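Local coordinates for Ras-related protein Rab-21 (Homo sapiens, PDB 1Z08) that belongs to the Rab branch of the Ras family of P-loop small G proteins and here holds phosphoaminophosphonic acid-guanylate ester together with a magnesium ion, at residues 27-32 with 151-156; 146-149 with 155-158. The protein carries 1 engineered substitution. All coordinates share one frame; numbering follows the deposited sequence.

In the fold
Contacts 1 and 2 lie with their centres 9 Å apart, on the same side of the chain's centre, and both touch GNP. Along the chain, 27-32 comes first, at the end of helix 19-28; 146-149 follows on strand 144-148, an outermost strand of the six-stranded sheet; then come the loop from Lys151 to Gly155, the N-cap, and helix 156-168 from Ile156. Gly155 and Ile156 belong to both contacts. A probable hydrogen bond from Lys154 N to Ser149 O (2.9 Å), part of a G1 beta bulge, ties the loop back to Ser149. The loop therefore meets Asn29 and Phe31, which follow helix 19-28, through contact 1 and its own strand through contact 2, beside the ligand's base.

Contact 1 (27-32 with 151-156); sequences CENKFN and KQNKGI. With GNP (phosphoaminophosphonic acid-guanylate ester), chain F.
Phe31 lays one face of its ring on Lys151: Lys151 CA stands 3.6 Å from the Phe31 ring centroid and 7° off the ring normal, a CH-pi contact centred over the face. The lysine chain then runs on obliquely past the rim, with Lys151 CG 3.6 Å from Phe31 CE2. At the in-plane edge of the ring lies GNP N9, while GNP O2' approaches Phe31 CZ obliquely at 3.2 Å. With CG anti to the backbone N (chi1 177°), the phenyl group extends from its loop into the angle between the lysine and the base.

Lys151 closes the Ser-Ala-Lys sequence that is the G5 motif of Ras-family proteins, and its backbone meets the base: Lys151 N donates an almost straight hydrogen bond to GNP O6 (3.2 Å). On the facing segment, Asn32 O accepts from GNP O2' at 2.7 Å, so one segment holds the base and the other the ribose. The extended Lys151 chain carries NZ to a salt bridge with Asp33.

Farther along, the amides of Asn29 and Asn153 are turned 45° against each other, too far apart to bond directly. A water spans them, donating to Asn29 OD1 (2.7 Å) and accepting from Asn153 ND2 (3.1 Å); Asn29 OD1 is also hydrogen-bonded to Arg25 NH1.

Contact 2 (146-149 with 155-158); sequences YHTS and GIEE. With GNP (phosphoaminophosphonic acid-guanylate ester), chain F.
Thr148 rests its methyl on the turn that opens helix 156-168: Thr148 CG2 lies 3.8 Å from Gly155 O and 4.3 Å from Ile156 CG1. A chi1 of 60° sets this up, placing CG2 beside the backbone N and anti to the carbonyl carbon, while OG1 sits between N and the carbonyl carbon and is hydrogen-bonded to Asn119 OD1. The two branches thus divide the work, one apolar and one polar.

Ile156 answers with its longer branch. CG1 runs beside its own backbone N, and chi2 of 168° stretches the chain so that Ile156 CD1 ends 3.8 Å from Ser149 O. Ser149 itself points its CB away from the helix. Its hydroxyl, extended anti to the backbone N (chi1 173°), is hydrogen-bonded to Asp122 OD1 and Gln152 N; Ser149 CA packs 3.4 Å from GNP O6.

Gly155 occupies the N-cap position with positive phi. Its CA, which bears no side chain, comes within 3.8 Å of His147 O. No direct hydrogen bond joins the segments; instead one water donates to both His147 O (3.0 Å) and Gly155 O (2.7 Å), bridging the two carbonyls.

This is the strand-loop-helix unit in which edge strand 144-148 of the Ras-like sheet leads, through the G5 loop, into the C-terminal helix 156-168. The strand pairs in parallel with strand 113-119, where Thr148 touches Val117. Helix 19-28 adjoins this junction through Leu22, which meets both Thr148 and Ile156, and through Tyr26 against Ile156, while His147 packs on Ile131 and Glu135 of helix 131-140.

Contact 1 (27-32 with 151-156)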
ATOM      1  N   CYS A  27       2.627  -0.431  12.554  1.00 17.25           N
ATOM      2  CA  CYS A  27       3.877  -0.567  13.306  1.00 17.91           C
ATOM      3  C   CYS A  27       3.784  -0.149  14.775  1.00 18.31           C
ATOM      4  O   CYS A  27       4.439  -0.751  15.631  1.00 18.31           O
ATOM      5  CB  CYS A  27       5.003   0.214  12.623  1.00 17.86           C
ATOM      6  SG  CYS A  27       5.507  -0.438  11.022  1.00 18.73           S
ATOM      7  N   GLU A  28       2.987   0.878  15.064  1.00 18.64           N
ATOM      8  CA  GLU A  28       2.919   1.443  16.417  1.00 19.07           C
ATOM      9  C   GLU A  28       1.510   1.467  17.013  1.00 18.83           C
ATOM     10  O   GLU A  28       1.326   1.880  18.164  1.00 19.16           O
ATOM     11  CB  GLU A  28       3.513   2.858  16.439  1.00 19.39           C
ATOM     12  CG  GLU A  28       4.984   2.954  16.027  1.00 21.26           C
ATOM     13  CD  GLU A  28       5.938   2.262  16.994  1.00 23.90           C
ATOM     14  OE1 GLU A  28       5.618   2.151  18.199  1.00 25.09           O
ATOM     15  OE2 GLU A  28       7.023   1.838  16.544  1.00 25.21           O
ATOM     16  N   ASN A  29       0.525   1.022  16.233  1.00 18.44           N
ATOM     17  CA  ASN A  29      -0.893   1.092  16.609  1.00 18.02           C
ATOM     18  C   ASN A  29      -1.319   2.490  17.085  1.00 17.67           C
ATOM     19  O   ASN A  29      -1.971   2.646  18.120  1.00 17.58           O
ATOM     20  CB  ASN A  29      -1.255   0.002  17.632  1.00 18.33           C
ATOM     21  CG  ASN A  29      -2.753  -0.120  17.856  1.00 18.91           C
ATOM     22  OD1 ASN A  29      -3.553   0.066  16.935  1.00 19.69           O
ATOM     23  ND2 ASN A  29      -3.141  -0.433  19.089  1.00 19.99           N
ATOM     24  N   LYS A  30      -0.924   3.503  16.318  1.00 17.06           N
ATOM     25  CA  LYS A  30      -1.305   4.884  16.598  1.00 16.71           C
ATOM     26  C   LYS A  30      -1.884   5.518  15.335  1.00 15.83           C
ATOM     27  O   LYS A  30      -1.602   5.062  14.223  1.00 15.72           O
ATOM     28  CB  LYS A  30      -0.108   5.693  17.117  1.00 16.70           C
ATOM     29  CG  LYS A  30       0.476   5.200  18.446  1.00 17.36           C
ATOM     30  CD  LYS A  30       1.518   6.176  18.984  1.00 18.12           C
ATOM     31  CE  LYS A  30       2.029   5.769  20.364  1.00 20.94           C
ATOM     32  NZ  LYS A  30       3.062   4.698  20.293  1.00 22.36           N
ATOM     33  N   PHE A  31      -2.707   6.550  15.518  1.00 14.85           N
ATOM     34  CA  PHE A  31      -3.301   7.297  14.404  1.00 13.86           C
ATOM     35  C   PHE A  31      -3.460   8.769  14.763  1.00 13.55           C
ATOM     36  O   PHE A  31      -3.775   9.109  15.908  1.00 13.32           O
ATOM     37  CB  PHE A  31      -4.659   6.700  13.989  1.00 13.60           C
ATOM     38  CG  PHE A  31      -5.364   7.478  12.896  1.00 13.30           C
ATOM     39  CD1 PHE A  31      -5.059   7.258  11.554  1.00 12.91           C
ATOM     40  CD2 PHE A  31      -6.332   8.433  13.214  1.00 12.45           C
ATOM     41  CE1 PHE A  31      -5.705   7.979  10.544  1.00 12.81           C
ATOM     42  CE2 PHE A  31      -6.983   9.162  12.211  1.00 12.51           C
ATOM     43  CZ  PHE A  31      -6.669   8.935  10.872  1.00 12.86           C
ATOM     44  N   ASN A  32      -3.249   9.623  13.765  1.00 13.02           N
ATOM     45  CA  ASN A  32      -3.400  11.070  13.892  1.00 12.98           C
ATOM     46  C   ASN A  32      -4.336  11.617  12.825  1.00 12.80           C
ATOM     47  O   ASN A  32      -4.195  11.285  11.645  1.00 12.41           O
ATOM     48  CB  ASN A  32      -2.039  11.753  13.750  1.00 13.08           C
ATOM     49  CG  ASN A  32      -1.060  11.319  14.815  1.00 13.11           C
ATOM     50  OD1 ASN A  32      -1.368  11.354  16.009  1.00 13.01           O
ATOM     51  ND2 ASN A  32       0.130  10.903  14.391  1.00 13.14           N
ATOM     52  N   LYS A 151      -7.662   4.813  10.309  1.00 14.42           N
ATOM     53  CA  LYS A 151      -8.339   5.433  11.452  1.00 15.00           C
ATOM     54  C   LYS A 151      -9.029   4.408  12.362  1.00 15.54           C
ATOM     55  O   LYS A 151      -8.936   4.508  13.589  1.00 15.59           O
ATOM     56  CB  LYS A 151      -9.337   6.501  10.979  1.00 15.20           C
ATOM     57  CG  LYS A 151     -10.037   7.256  12.112  1.00 15.55           C
ATOM     58  CD  LYS A 151     -10.642   8.568  11.641  1.00 16.06           C
ATOM     59  CE  LYS A 151     -11.178   9.361  12.820  1.00 16.90           C
ATOM     60  NZ  LYS A 151     -11.325  10.811  12.503  1.00 17.43           N
ATOM     61  N   GLN A 152      -9.700   3.424  11.760  1.00 15.77           N
ATOM     62  CA  GLN A 152     -10.416   2.391  12.522  1.00 16.47           C
ATOM     63  C   GLN A 152      -9.643   1.073  12.648  1.00 16.16           C
ATOM     64  O   GLN A 152     -10.145   0.106  13.233  1.00 16.29           O
ATOM     65  CB  GLN A 152     -11.799   2.136  11.912  1.00 16.42           C
ATOM     66  CG  GLN A 152     -12.727   3.340  11.953  1.00 17.37           C
ATOM     67  CD  GLN A 152     -14.122   3.036  11.432  1.00 17.77           C
ATOM     68  OE1 GLN A 152     -14.302   2.207  10.539  1.00 20.37           O
ATOM     69  NE2 GLN A 152     -15.118   3.723  11.978  1.00 19.76           N
ATOM     70  N   ASN A 153      -8.417   1.050  12.120  1.00 16.08           N
ATOM     71  CA  ASN A 153      -7.593  -0.163  12.054  1.00 15.97           C
ATOM     72  C   ASN A 153      -8.340  -1.346  11.422  1.00 15.85           C
ATOM     73  O   ASN A 153      -8.508  -2.401  12.041  1.00 15.83           O
ATOM     74  CB  ASN A 153      -7.027  -0.534  13.439  1.00 16.21           C
ATOM     75  CG  ASN A 153      -5.918  -1.573  13.363  1.00 16.41           C
ATOM     76  OD1 ASN A 153      -5.347  -1.821  12.300  1.00 16.09           O
ATOM     77  ND2 ASN A 153      -5.607  -2.186  14.498  1.00 17.42           N
ATOM     78  N   LYS A 154      -8.793  -1.152  10.187  1.00 15.55           N
ATOM     79  CA  LYS A 154      -9.499  -2.192   9.445  1.00 15.39           C
ATOM     80  C   LYS A 154      -8.732  -2.574   8.187  1.00 14.98           C
ATOM     81  O   LYS A 154      -8.320  -1.703   7.419  1.00 14.53           O
ATOM     82  CB  LYS A 154     -10.907  -1.725   9.070  1.00 15.55           C
ATOM     83  CG  LYS A 154     -11.855  -1.580  10.252  1.00 16.93           C
ATOM     84  CD  LYS A 154     -13.178  -0.986   9.814  1.00 19.28           C
ATOM     85  CE  LYS A 154     -14.206  -1.053  10.930  1.00 20.69           C
ATOM     86  NZ  LYS A 154     -15.468  -0.374  10.515  1.00 22.85           N
ATOM     87  N   GLY A 155      -8.537  -3.877   7.991  1.00 14.72           N
ATOM     88  CA  GLY A 155      -7.923  -4.406   6.766  1.00 14.62           C
ATOM     89  C   GLY A 155      -6.408  -4.298   6.638  1.00 14.54           C
ATOM     90  O   GLY A 155      -5.837  -4.789   5.664  1.00 14.29           O
ATOM     91  N   ILE A 156      -5.753  -3.669   7.612  1.00 14.60           N
ATOM     92  CA  ILE A 156      -4.303  -3.427   7.531  1.00 14.67           C
ATOM     93  C   ILE A 156      -3.478  -4.681   7.827  1.00 14.91           C
ATOM     94  O   ILE A 156      -2.522  -4.988   7.113  1.00 14.66           O
ATOM     95  CB  ILE A 156      -3.864  -2.239   8.421  1.00 14.73           C
ATOM     96  CG1 ILE A 156      -4.569  -0.961   7.961  1.00 14.81           C
ATOM     97  CG2 ILE A 156      -2.348  -2.053   8.367  1.00 14.59           C
ATOM     98  CD1 ILE A 156      -4.441   0.201   8.915  1.00 15.85           C
TER
HETATM   99  PG  GNP F1200       2.045  12.621   2.602  1.00 13.47           P
HETATM  100  O1G GNP F1200       1.960  14.103   2.324  1.00 12.58           O
HETATM  101  O2G GNP F1200       2.946  12.243   3.749  1.00 13.66           O
HETATM  102  O3G GNP F1200       2.411  12.025   1.271  1.00 14.09           O
HETATM  103  N3B GNP F1200       0.576  12.088   2.982  1.00 12.55           N
HETATM  104  PB  GNP F1200       0.152  10.640   3.513  1.00 12.47           P
HETATM  105  O1B GNP F1200      -0.283   9.773   2.398  1.00 11.37           O
HETATM  106  O2B GNP F1200       1.235  10.106   4.372  1.00 11.61           O
HETATM  107  O3A GNP F1200      -1.113  10.811   4.372  1.00 10.52           O
HETATM  108  PA  GNP F1200      -1.247  10.852   5.906  1.00 10.55           P
HETATM  109  O1A GNP F1200      -1.086   9.492   6.459  1.00 10.32           O
HETATM  110  O2A GNP F1200      -0.424  11.924   6.519  1.00 11.19           O
HETATM  111  O5' GNP F1200      -2.756  11.231   6.144  1.00 10.93           O
HETATM  112  C5' GNP F1200      -3.326  12.357   5.478  1.00  9.94           C
HETATM  113  C4' GNP F1200      -4.672  12.693   6.094  1.00 10.81           C
HETATM  114  O4' GNP F1200      -5.599  11.597   5.880  1.00 10.35           O
HETATM  115  C3' GNP F1200      -4.653  12.944   7.598  1.00 10.83           C
HETATM  116  O3' GNP F1200      -5.575  13.979   7.881  1.00 10.84           O
HETATM  117  C2' GNP F1200      -5.078  11.590   8.164  1.00 10.84           C
HETATM  118  O2' GNP F1200      -5.651  11.649   9.456  1.00 10.39           O
HETATM  119  C1' GNP F1200      -6.109  11.159   7.125  1.00 10.85           C
HETATM  120  N9  GNP F1200      -6.327   9.717   7.084  1.00 10.67           N
HETATM  121  C8  GNP F1200      -5.393   8.731   6.855  1.00 10.93           C
HETATM  122  N7  GNP F1200      -5.891   7.526   6.888  1.00 10.85           N
HETATM  123  C5  GNP F1200      -7.243   7.723   7.153  1.00 11.07           C
HETATM  124  C6  GNP F1200      -8.303   6.789   7.306  1.00 11.05           C
HETATM  125  O6  GNP F1200      -8.254   5.555   7.228  1.00 10.97           O
HETATM  126  N1  GNP F1200      -9.531   7.410   7.562  1.00 10.69           N
HETATM  127  C2  GNP F1200      -9.706   8.771   7.668  1.00 10.95           C
HETATM  128  N2  GNP F1200     -10.951   9.197   7.922  1.00 11.06           N
HETATM  129  N3  GNP F1200      -8.726   9.654   7.527  1.00 10.81           N
HETATM  130  C4  GNP F1200      -7.525   9.067   7.277  1.00 10.78           C
HETATM  131  O   HOH W   1      -6.238  -0.391  16.911  1.00 33.60           O

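Contact 2 (146-149 with 155-158)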
ATOM      1  N   TYR A 146      -7.455  -4.073  -2.127  1.00 11.88           N
ATOM      2  CA  TYR A 146      -7.690  -4.163  -0.687  1.00 11.84           C
ATOM      3  C   TYR A 146      -8.403  -2.911  -0.188  1.00 11.88           C
ATOM      4  O   TYR A 146      -8.144  -1.806  -0.675  1.00 11.54           O
ATOM      5  CB  TYR A 146      -6.368  -4.293   0.076  1.00 12.00           C
ATOM      6  CG  TYR A 146      -5.482  -5.452  -0.331  1.00 11.87           C
ATOM      7  CD1 TYR A 146      -4.603  -5.336  -1.406  1.00 12.43           C
ATOM      8  CD2 TYR A 146      -5.507  -6.655   0.374  1.00 12.41           C
ATOM      9  CE1 TYR A 146      -3.777  -6.392  -1.779  1.00 11.71           C
ATOM     10  CE2 TYR A 146      -4.675  -7.725   0.011  1.00 11.99           C
ATOM     11  CZ  TYR A 146      -3.818  -7.578  -1.070  1.00 12.13           C
ATOM     12  OH  TYR A 146      -2.990  -8.611  -1.451  1.00 12.61           O
ATOM     13  N   HIS A 147      -9.287  -3.093   0.790  1.00 11.70           N
ATOM     14  CA  HIS A 147      -9.953  -1.973   1.464  1.00 12.18           C
ATOM     15  C   HIS A 147      -9.362  -1.792   2.861  1.00 11.85           C
ATOM     16  O   HIS A 147      -9.241  -2.759   3.611  1.00 11.63           O
ATOM     17  CB  HIS A 147     -11.457  -2.228   1.591  1.00 12.58           C
ATOM     18  CG  HIS A 147     -12.183  -2.309   0.283  1.00 14.62           C
ATOM     19  ND1 HIS A 147     -12.349  -1.222  -0.547  1.00 17.05           N
ATOM     20  CD2 HIS A 147     -12.816  -3.342  -0.320  1.00 16.92           C
ATOM     21  CE1 HIS A 147     -13.039  -1.585  -1.613  1.00 17.32           C
ATOM     22  NE2 HIS A 147     -13.335  -2.866  -1.501  1.00 17.68           N
ATOM     23  N   THR A 148      -9.002  -0.557   3.211  1.00 11.68           N
ATOM     24  CA  THR A 148      -8.447  -0.270   4.538  1.00 11.54           C
ATOM     25  C   THR A 148      -9.036   0.977   5.188  1.00 11.52           C
ATOM     26  O   THR A 148      -9.561   1.858   4.509  1.00 11.29           O
ATOM     27  CB  THR A 148      -6.913  -0.063   4.500  1.00 11.53           C
ATOM     28  OG1 THR A 148      -6.600   1.044   3.642  1.00 11.07           O
ATOM     29  CG2 THR A 148      -6.182  -1.323   4.033  1.00 11.60           C
ATOM     30  N   SER A 149      -8.939   1.024   6.514  1.00 11.75           N
ATOM     31  CA  SER A 149      -9.099   2.250   7.287  1.00 11.97           C
ATOM     32  C   SER A 149      -7.997   2.292   8.338  1.00 12.22           C
ATOM     33  O   SER A 149      -8.000   1.503   9.287  1.00 12.18           O
ATOM     34  CB  SER A 149     -10.471   2.313   7.970  1.00 12.00           C
ATOM     35  OG  SER A 149     -10.549   3.434   8.844  1.00 11.77           O
ATOM     36  N   GLY A 155      -8.537  -3.877   7.991  1.00 14.72           N
ATOM     37  CA  GLY A 155      -7.923  -4.406   6.766  1.00 14.62           C
ATOM     38  C   GLY A 155      -6.408  -4.298   6.638  1.00 14.54           C
ATOM     39  O   GLY A 155      -5.837  -4.789   5.664  1.00 14.29           O
ATOM     40  N   ILE A 156      -5.753  -3.669   7.612  1.00 14.60           N
ATOM     41  CA  ILE A 156      -4.303  -3.427   7.531  1.00 14.67           C
ATOM     42  C   ILE A 156      -3.478  -4.681   7.827  1.00 14.91           C
ATOM     43  O   ILE A 156      -2.522  -4.988   7.113  1.00 14.66           O
ATOM     44  CB  ILE A 156      -3.864  -2.239   8.421  1.00 14.73           C
ATOM     45  CG1 ILE A 156      -4.569  -0.961   7.961  1.00 14.81           C
ATOM     46  CG2 ILE A 156      -2.348  -2.053   8.367  1.00 14.59           C
ATOM     47  CD1 ILE A 156      -4.441   0.201   8.915  1.00 15.85           C
ATOM     48  N   GLU A 157      -3.852  -5.395   8.886  1.00 15.35           N
ATOM     49  CA  GLU A 157      -3.231  -6.673   9.215  1.00 15.96           C
ATOM     50  C   GLU A 157      -3.351  -7.624   8.033  1.00 15.79           C
ATOM     51  O   GLU A 157      -2.378  -8.266   7.640  1.00 15.87           O
ATOM     52  CB  GLU A 157      -3.889  -7.291  10.454  1.00 16.42           C
ATOM     53  CG  GLU A 157      -3.694  -6.497  11.743  1.00 18.08           C
ATOM     54  CD  GLU A 157      -2.241  -6.419  12.189  1.00 20.48           C
ATOM     55  OE1 GLU A 157      -1.501  -7.418  12.037  1.00 22.01           O
ATOM     56  OE2 GLU A 157      -1.839  -5.354  12.700  1.00 21.55           O
ATOM     57  N   GLU A 158      -4.555  -7.677   7.468  1.00 15.74           N
ATOM     58  CA  GLU A 158      -4.885  -8.521   6.324  1.00 15.82           C
ATOM     59  C   GLU A 158      -4.079  -8.150   5.074  1.00 15.36           C
ATOM     60  O   GLU A 158      -3.604  -9.033   4.356  1.00 15.11           O
ATOM     61  CB  GLU A 158      -6.390  -8.443   6.038  1.00 16.22           C
ATOM     62  CG  GLU A 158      -7.294  -8.990   7.160  1.00 17.96           C
ATOM     63  CD  GLU A 158      -7.695  -7.956   8.221  1.00 19.77           C
ATOM     64  OE1 GLU A 158      -6.924  -7.013   8.505  1.00 18.80           O
ATOM     65  OE2 GLU A 158      -8.802  -8.103   8.784  1.00 21.74           O
TER
HETATM   66  PG  GNP F1200       2.045  12.621   2.602  1.00 13.47           P
HETATM   67  O1G GNP F1200       1.960  14.103   2.324  1.00 12.58           O
HETATM   68  O2G GNP F1200       2.946  12.243   3.749  1.00 13.66           O
HETATM   69  O3G GNP F1200       2.411  12.025   1.271  1.00 14.09           O
HETATM   70  N3B GNP F1200       0.576  12.088   2.982  1.00 12.55           N
HETATM   71  PB  GNP F1200       0.152  10.640   3.513  1.00 12.47           P
HETATM   72  O1B GNP F1200      -0.283   9.773   2.398  1.00 11.37           O
HETATM   73  O2B GNP F1200       1.235  10.106   4.372  1.00 11.61           O
HETATM   74  O3A GNP F1200      -1.113  10.811   4.372  1.00 10.52           O
HETATM   75  PA  GNP F1200      -1.247  10.852   5.906  1.00 10.55           P
HETATM   76  O1A GNP F1200      -1.086   9.492   6.459  1.00 10.32           O
HETATM   77  O2A GNP F1200      -0.424  11.924   6.519  1.00 11.19           O
HETATM   78  O5' GNP F1200      -2.756  11.231   6.144  1.00 10.93           O
HETATM   79  C5' GNP F1200      -3.326  12.357   5.478  1.00  9.94           C
HETATM   80  C4' GNP F1200      -4.672  12.693   6.094  1.00 10.81           C
HETATM   81  O4' GNP F1200      -5.599  11.597   5.880  1.00 10.35           O
HETATM   82  C3' GNP F1200      -4.653  12.944   7.598  1.00 10.83           C
HETATM   83  O3' GNP F1200      -5.575  13.979   7.881  1.00 10.84           O
HETATM   84  C2' GNP F1200      -5.078  11.590   8.164  1.00 10.84           C
HETATM   85  O2' GNP F1200      -5.651  11.649   9.456  1.00 10.39           O
HETATM   86  C1' GNP F1200      -6.109  11.159   7.125  1.00 10.85           C
HETATM   87  N9  GNP F1200      -6.327   9.717   7.084  1.00 10.67           N
HETATM   88  C8  GNP F1200      -5.393   8.731   6.855  1.00 10.93           C
HETATM   89  N7  GNP F1200      -5.891   7.526   6.888  1.00 10.85           N
HETATM   90  C5  GNP F1200      -7.243   7.723   7.153  1.00 11.07           C
HETATM   91  C6  GNP F1200      -8.303   6.789   7.306  1.00 11.05           C
HETATM   92  O6  GNP F1200      -8.254   5.555   7.228  1.00 10.97           O
HETATM   93  N1  GNP F1200      -9.531   7.410   7.562  1.00 10.69           N
HETATM   94  C2  GNP F1200      -9.706   8.771   7.668  1.00 10.95           C
HETATM   95  N2  GNP F1200     -10.951   9.197   7.922  1.00 11.06           N
HETATM   96  N3  GNP F1200      -8.726   9.654   7.527  1.00 10.81           N
HETATM   97  C4  GNP F1200      -7.525   9.067   7.277  1.00 10.78           C
HETATM   98  O   HOH W   2      -7.324  -4.997   3.377  1.00 12.57           O